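Local coordinates for protein nuclear receptor corepressor 2 (PDB 4A69) that silences genes as a nuclear-receptor corepressor, probably by docking and activating a histone deacetylase through a SANT-type domain that binds inositol tetrakisphosphate, at residues C[61-66]-C[82-87]; C[67-72]-C[78-83]. All blocks are in the same frame, centred on the assembly; numbering follows the deposited sequence.

Contact 1: C[61-66]-C[82-87]. With I0P (D-myo inositol 1,4,5,6 tetrakisphosphate), chain Q.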
loop_
_atom_site.group_PDB
_atom_site.type_symbol
_atom_site.label_atom_id
_atom_site.label_comp_id
_atom_site.label_asym_id
_atom_site.label_seq_id
_atom_site.Cartn_x
_atom_site.Cartn_y
_atom_site.Cartn_z
ATOM N N HIS C 61 2.015 4.145 -29.890
ATOM C CA HIS C 61 1.214 3.456 -28.872
ATOM C C HIS C 61 1.608 3.888 -27.480
ATOM O O HIS C 61 2.512 3.291 -26.877
ATOM C CB HIS C 61 1.366 1.948 -29.016
ATOM C CG HIS C 61 1.065 1.437 -30.400
ATOM N ND1 HIS C 61 -0.171 1.049 -30.776
ATOM C CD2 HIS C 61 1.891 1.259 -31.509
ATOM C CE1 HIS C 61 -0.140 0.644 -32.056
ATOM N NE2 HIS C 61 1.122 0.770 -32.504
ATOM N N PRO C 62 0.925 4.918 -26.936
ATOM C CA PRO C 62 1.421 5.539 -25.704
ATOM C C PRO C 62 1.229 4.635 -24.496
ATOM O O PRO C 62 0.101 4.247 -24.195
ATOM C CB PRO C 62 0.577 6.815 -25.579
ATOM C CG PRO C 62 -0.669 6.558 -26.371
ATOM C CD PRO C 62 -0.437 5.377 -27.281
ATOM N N LYS C 63 2.330 4.302 -23.824
ATOM C CA LYS C 63 2.312 3.459 -22.613
ATOM C C LYS C 63 1.881 2.007 -22.873
ATOM O O LYS C 63 1.543 1.270 -21.948
ATOM C CB LYS C 63 1.453 4.096 -21.510
ATOM C CG LYS C 63 1.878 5.513 -21.154
ATOM C CD LYS C 63 0.962 6.142 -20.123
ATOM C CE LYS C 63 1.473 7.514 -19.732
ATOM N NZ LYS C 63 0.672 8.111 -18.631
ATOM N N ASN C 64 1.890 1.599 -24.138
ATOM C CA ASN C 64 1.711 0.190 -24.466
ATOM C C ASN C 64 3.081 -0.493 -24.440
ATOM O O ASN C 64 3.690 -0.763 -25.478
ATOM C CB ASN C 64 1.019 0.024 -25.815
ATOM C CG ASN C 64 0.542 -1.391 -26.054
ATOM O OD1 ASN C 64 1.114 -2.355 -25.540
ATOM N ND2 ASN C 64 -0.506 -1.525 -26.846
ATOM N N PHE C 65 3.558 -0.748 -23.228
ATOM C CA PHE C 65 4.908 -1.240 -23.011
ATOM C C PHE C 65 5.047 -2.689 -23.452
ATOM O O PHE C 65 6.140 -3.121 -23.786
ATOM C CB PHE C 65 5.331 -1.050 -21.551
ATOM C CG PHE C 65 5.354 0.392 -21.098
ATOM C CD1 PHE C 65 6.353 1.265 -21.539
ATOM C CD2 PHE C 65 4.391 0.873 -20.221
ATOM C CE1 PHE C 65 6.382 2.587 -21.120
ATOM C CE2 PHE C 65 4.416 2.197 -19.793
ATOM C CZ PHE C 65 5.416 3.054 -20.245
ATOM N N GLY C 66 3.935 -3.420 -23.470
ATOM C CA GLY C 66 3.893 -4.763 -24.054
ATOM C C GLY C 66 4.295 -4.703 -25.517
ATOM O O GLY C 66 5.201 -5.421 -25.955
ATOM N N LEU C 82 10.861 0.637 -16.565
ATOM C CA LEU C 82 11.934 1.299 -15.833
ATOM C C LEU C 82 12.579 2.452 -16.630
ATOM O O LEU C 82 12.828 3.528 -16.084
ATOM C CB LEU C 82 12.991 0.300 -15.382
ATOM C CG LEU C 82 14.155 0.868 -14.565
ATOM C CD1 LEU C 82 13.716 1.452 -13.228
ATOM C CD2 LEU C 82 15.256 -0.164 -14.377
ATOM N N TYR C 83 12.840 2.216 -17.911
ATOM C CA TYR C 83 13.427 3.234 -18.790
ATOM C C TYR C 83 12.517 4.458 -18.883
ATOM O O TYR C 83 12.986 5.589 -18.751
ATOM C CB TYR C 83 13.707 2.649 -20.181
ATOM C CG TYR C 83 14.225 3.650 -21.196
ATOM C CD1 TYR C 83 15.562 4.070 -21.175
ATOM C CD2 TYR C 83 13.382 4.174 -22.179
ATOM C CE1 TYR C 83 16.038 4.992 -22.100
ATOM C CE2 TYR C 83 13.851 5.091 -23.109
ATOM C CZ TYR C 83 15.177 5.495 -23.065
ATOM O OH TYR C 83 15.646 6.405 -23.985
ATOM N N TYR C 84 11.221 4.220 -19.075
ATOM C CA TYR C 84 10.222 5.286 -19.136
ATOM C C TYR C 84 10.303 6.221 -17.932
ATOM O O TYR C 84 10.338 7.443 -18.097
ATOM C CB TYR C 84 8.817 4.697 -19.256
ATOM C CG TYR C 84 7.684 5.682 -19.097
ATOM C CD1 TYR C 84 7.313 6.515 -20.153
ATOM C CD2 TYR C 84 6.929 5.735 -17.918
ATOM C CE1 TYR C 84 6.273 7.405 -20.028
ATOM C CE2 TYR C 84 5.865 6.630 -17.788
ATOM C CZ TYR C 84 5.549 7.465 -18.849
ATOM O OH TYR C 84 4.504 8.355 -18.771
ATOM N N TYR C 85 10.358 5.651 -16.727
ATOM C CA TYR C 85 10.439 6.483 -15.524
ATOM C C TYR C 85 11.801 7.141 -15.314
ATOM O O TYR C 85 11.875 8.238 -14.779
ATOM C CB TYR C 85 10.025 5.695 -14.293
ATOM C CG TYR C 85 8.532 5.514 -14.199
ATOM C CD1 TYR C 85 7.708 6.577 -13.822
ATOM C CD2 TYR C 85 7.938 4.293 -14.508
ATOM C CE1 TYR C 85 6.329 6.426 -13.749
ATOM C CE2 TYR C 85 6.563 4.124 -14.429
ATOM C CZ TYR C 85 5.766 5.195 -14.040
ATOM O OH TYR C 85 4.405 5.046 -13.968
ATOM N N LEU C 86 12.871 6.466 -15.729
ATOM C CA LEU C 86 14.230 7.009 -15.580
ATOM C C LEU C 86 14.512 8.201 -16.524
ATOM O O LEU C 86 15.352 9.050 -16.225
ATOM C CB LEU C 86 15.278 5.895 -15.728
ATOM C CG LEU C 86 15.466 4.978 -14.501
ATOM C CD1 LEU C 86 16.349 3.784 -14.830
ATOM C CD2 LEU C 86 16.022 5.726 -13.297
ATOM N N THR C 87 13.758 8.290 -17.615
ATOM C CA THR C 87 14.011 9.275 -18.659
ATOM C C THR C 87 12.925 10.325 -18.919
ATOM O O THR C 87 13.235 11.384 -19.462
ATOM C CB THR C 87 14.328 8.580 -19.993
ATOM O OG1 THR C 87 13.197 7.799 -20.403
ATOM C CG2 THR C 87 15.543 7.682 -19.842
HETATM O O21 I0P Q . 2.631 15.404 -12.226
HETATM P P1 I0P Q . 2.438 14.854 -13.623
HETATM O O41 I0P Q . 3.707 14.498 -14.374
HETATM O O31 I0P Q . 1.456 15.604 -14.476
HETATM O O11 I0P Q . 1.746 13.418 -13.332
HETATM C C1 I0P Q . 1.371 12.554 -14.404
HETATM C C6 I0P Q . 1.690 11.095 -14.080
HETATM O O16 I0P Q . 3.088 11.007 -13.857
HETATM P P6 I0P Q . 3.698 10.428 -12.492
HETATM O O46 I0P Q . 3.203 8.993 -12.443
HETATM O O26 I0P Q . 3.113 11.242 -11.383
HETATM O O36 I0P Q . 5.185 10.542 -12.669
HETATM C C5 I0P Q . 1.265 10.178 -15.228
HETATM O O15 I0P Q . 1.544 8.814 -14.907
HETATM P P5 I0P Q . 2.677 7.893 -15.562
HETATM O O45 I0P Q . 1.908 6.824 -16.308
HETATM O O35 I0P Q . 3.518 8.782 -16.456
HETATM O O25 I0P Q . 3.405 7.407 -14.343
HETATM C C2 I0P Q . -0.112 12.755 -14.673
HETATM O O12 I0P Q . -0.841 12.533 -13.452
HETATM C C3 I0P Q . -0.578 11.819 -15.780
HETATM O O13 I0P Q . -1.987 11.946 -15.899
HETATM C C4 I0P Q . -0.237 10.350 -15.499
HETATM O O14 I0P Q . -0.627 9.580 -16.629
HETATM P P4 I0P Q . -2.058 8.884 -16.787
HETATM O O24 I0P Q . -2.382 8.355 -15.411
HETATM O O44 I0P Q . -3.027 9.970 -17.197
HETATM O O34 I0P Q . -1.803 7.876 -17.887
#

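Contact 2: C[67-72]-C[78-83]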
loop_
_atom_site.group_PDB
_atom_site.type_symbol
_atom_site.label_atom_id
_atom_site.label_comp_id
_atom_site.label_asym_id
_atom_site.label_seq_id
_atom_site.Cartn_x
_atom_site.Cartn_y
_atom_site.Cartn_z
ATOM N N LEU C 67 3.635 -3.823 -26.271
ATOM C CA LEU C 67 3.967 -3.632 -27.687
ATOM C C LEU C 67 5.397 -3.121 -27.879
ATOM O O LEU C 67 6.132 -3.633 -28.721
ATOM C CB LEU C 67 2.951 -2.702 -28.361
ATOM C CG LEU C 67 2.852 -2.641 -29.889
ATOM C CD1 LEU C 67 3.078 -3.993 -30.544
ATOM C CD2 LEU C 67 1.486 -2.099 -30.277
ATOM N N ILE C 68 5.801 -2.128 -27.092
ATOM C CA ILE C 68 7.146 -1.571 -27.220
ATOM C C ILE C 68 8.208 -2.654 -27.005
ATOM O O ILE C 68 9.100 -2.833 -27.847
ATOM C CB ILE C 68 7.372 -0.364 -26.283
ATOM C CG1 ILE C 68 6.492 0.813 -26.709
ATOM C CG2 ILE C 68 8.840 0.054 -26.269
ATOM C CD1 ILE C 68 6.255 1.837 -25.617
ATOM N N ALA C 69 8.098 -3.388 -25.894
ATOM C CA ALA C 69 9.058 -4.451 -25.581
ATOM C C ALA C 69 9.179 -5.482 -26.703
ATOM O O ALA C 69 10.260 -6.011 -26.948
ATOM C CB ALA C 69 8.694 -5.136 -24.275
ATOM N N SER C 70 8.067 -5.762 -27.379
ATOM C CA SER C 70 8.052 -6.739 -28.471
ATOM C C SER C 70 8.993 -6.379 -29.624
ATOM O O SER C 70 9.496 -7.265 -30.310
ATOM C CB SER C 70 6.625 -6.955 -28.983
ATOM O OG SER C 70 6.158 -5.839 -29.725
ATOM N N PHE C 71 9.251 -5.088 -29.823
ATOM C CA PHE C 71 10.158 -4.639 -30.881
ATOM C C PHE C 71 11.594 -4.464 -30.394
ATOM O O PHE C 71 12.430 -3.909 -31.114
ATOM C CB PHE C 71 9.658 -3.334 -31.517
ATOM C CG PHE C 71 8.403 -3.490 -32.331
ATOM C CD1 PHE C 71 8.461 -3.951 -33.649
ATOM C CD2 PHE C 71 7.164 -3.152 -31.797
ATOM C CE1 PHE C 71 7.306 -4.086 -34.403
ATOM C CE2 PHE C 71 6.001 -3.280 -32.552
ATOM C CZ PHE C 71 6.074 -3.750 -33.855
ATOM N N LEU C 72 11.887 -4.929 -29.182
ATOM C CA LEU C 72 13.228 -4.779 -28.614
ATOM C C LEU C 72 13.823 -6.113 -28.159
ATOM O O LEU C 72 13.443 -6.655 -27.119
ATOM C CB LEU C 72 13.221 -3.775 -27.458
ATOM C CG LEU C 72 12.814 -2.326 -27.744
ATOM C CD1 LEU C 72 12.353 -1.653 -26.458
ATOM C CD2 LEU C 72 13.942 -1.536 -28.402
ATOM N N ALA C 78 9.325 -5.032 -18.390
ATOM C CA ALA C 78 9.722 -4.384 -17.122
ATOM C C ALA C 78 10.870 -3.379 -17.299
ATOM O O ALA C 78 10.889 -2.336 -16.635
ATOM C CB ALA C 78 10.089 -5.414 -16.057
ATOM N N GLU C 79 11.824 -3.704 -18.175
ATOM C CA GLU C 79 12.931 -2.785 -18.469
ATOM C C GLU C 79 12.405 -1.536 -19.173
ATOM O O GLU C 79 12.849 -0.429 -18.882
ATOM C CB GLU C 79 14.033 -3.482 -19.280
ATOM C CG GLU C 79 14.711 -4.612 -18.511
ATOM C CD GLU C 79 15.679 -5.420 -19.353
ATOM O OE1 GLU C 79 15.263 -5.937 -20.415
ATOM O OE2 GLU C 79 16.856 -5.552 -18.944
ATOM N N CYS C 80 11.435 -1.722 -20.070
ATOM C CA CYS C 80 10.750 -0.609 -20.737
ATOM C C CYS C 80 10.047 0.325 -19.748
ATOM O O CYS C 80 10.178 1.548 -19.861
ATOM C CB CYS C 80 9.742 -1.117 -21.763
ATOM S SG CYS C 80 10.524 -1.842 -23.213
ATOM N N VAL C 81 9.284 -0.247 -18.806
ATOM C CA VAL C 81 8.689 0.542 -17.710
ATOM C C VAL C 81 9.791 1.319 -16.971
ATOM O O VAL C 81 9.656 2.519 -16.764
ATOM C CB VAL C 81 7.863 -0.313 -16.698
ATOM C CG1 VAL C 81 7.395 0.522 -15.509
ATOM C CG2 VAL C 81 6.663 -0.969 -17.359
ATOM N N LEU C 82 10.861 0.637 -16.565
ATOM C CA LEU C 82 11.934 1.299 -15.833
ATOM C C LEU C 82 12.579 2.452 -16.630
ATOM O O LEU C 82 12.828 3.528 -16.084
ATOM C CB LEU C 82 12.991 0.300 -15.382
ATOM C CG LEU C 82 14.155 0.868 -14.565
ATOM C CD1 LEU C 82 13.716 1.452 -13.228
ATOM C CD2 LEU C 82 15.256 -0.164 -14.377
ATOM N N TYR C 83 12.840 2.216 -17.911
ATOM C CA TYR C 83 13.427 3.234 -18.790
ATOM C C TYR C 83 12.517 4.458 -18.883
ATOM O O TYR C 83 12.986 5.589 -18.751
ATOM C CB TYR C 83 13.707 2.649 -20.181
ATOM C CG TYR C 83 14.225 3.650 -21.196
ATOM C CD1 TYR C 83 15.562 4.070 -21.175
ATOM C CD2 TYR C 83 13.382 4.174 -22.179
ATOM C CE1 TYR C 83 16.038 4.992 -22.100
ATOM C CE2 TYR C 83 13.851 5.091 -23.109
ATOM C CZ TYR C 83 15.177 5.495 -23.065
ATOM O OH TYR C 83 15.646 6.405 -23.985
#

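Contact 1: C[61-66]-C[82-87]
Lys-63 and Tyr-84 meet where both reach the same phosphate: Lys-63 CE lies 3.3 Å from Tyr-84 OH, the two side chains crossing at a slant. The phenol gives its hydrogen to O35 of the inositol tetrakisphosphate, with Tyr-84 OH to O35 at 2.6 Å and the oxygen near the plane of the ring. From the next residue along the helix, Tyr-85 OH donates to O25 of the same 5-phosphate, also at 2.6 Å. Lys-63 bridges two phosphates, its NZ standing 2.9 Å from O45 on the 5-phosphate and 2.6 Å from O34 on the 4-phosphate. Each oxygen of the 5-phosphate that is not bound to the inositol ring thus has a donor here, and the ammonium would probably offset part of the charge of the two phosphates it bridges. Lys-88 also bonds the ligand, as do residues of the chain of another protein.

Behind this polar layer is the hydrophobic interior of a Myb/SANT-type three-helix domain, in which helix 65-70 and helix 77-87 occupy the helix-turn-helix positions. Phe-65 drives an edge into one face of Tyr-84: CZ is 3.7 Å from Tyr-84 CG, and the planes make 63° in a T-shaped stack. Phe-54 of helix 48-60 touches both rings.

With CG anti to the backbone N (chi1 170°), Tyr-84 leans toward segment 61-66 and its hydroxyl ends at the phosphate, where extended Lys-63 brings NZ. A type II turn from His-61 to Asn-64 sets the lysine's origin; Lys-63 takes its left-handed position (phi 67°). Asn-64 N-caps helix 65-70 through OD1, which accepts from Leu-67 N.

Contact 2: C[67-72]-C[78-83]
Cys-80 pushes its sulfur against Ile-68, Ala-69 and Leu-72, and supplies 67 of the 117 Å² buried between the segments. The backbones are closest at the same place, with Ala-69 CA and Cys-80 CA 6.4 Å apart, a spacing that short side chains at both positions permit. Starting at CB, the cysteine points toward helix 65-70, and this first carbon makes no close approach to segment 67-72; Phe-65, one turn before Ala-69 on helix 65-70, also touches the cysteine.

At the next bond SG turns anti to the carbonyl carbon (chi1 -71°), which carries it in among three methyl groups. Leu-72 CD1 is the nearest of them, 3.7 Å from SG. Ala-69 offers its CA at 3.8 Å and its CB at 3.9 Å from SG, so the sulfur rests partly on the helix backbone. Ile-68 CG2 completes the group, 4.0 Å from SG. The angle at Cys-80 SG between Ile-68 CG2 and Leu-72 CD1 is 61°, which makes these two the neighbouring pair, while Ala-69 CB stands about 90° from each of them.

This is packing between the second and third helices of a Myb/SANT-type helix-turn-helix, close to the turn that joins them. Although Leu-72 lies past helix 65-70, its side chain still starts toward the cysteine, and the bond from Leu-72 N to Ala-69 O, at 3.0 Å, continues the turn of the chain up to this residue. Leu-72 also touches Trp-46, and Ile-68 packs on Phe-54 and Phe-58 of helix 48-60. Ala-78, Val-81 and Leu-82 on helix 77-87 pack against the chain of another protein.

How the contacts relate
Both contacts join helix 65-70 to helix 77-87, and their centres lie 6 Å apart. Contact 2 is purely apolar interior near the connecting turn, built round one sulfur, with no hydrogen bond between its segments. Contact 1 lies further along helix 77-87 and is graded: a buried aromatic pair inside, then hydroxyls and an ammonium on the bound inositol phosphate, from which the Ile-68 side chain in contact 2 remains about 11 Å away. Phe-65, which stacks on Tyr-84 in contact 1, also touches Cys-80, the centre of contact 2, with Phe-65 CE1 4.1 Å from Cys-80 O. Leu-82 and Tyr-83 belong to both segments of helix 77-87, and Phe-54 of helix 48-60 backs both contacts.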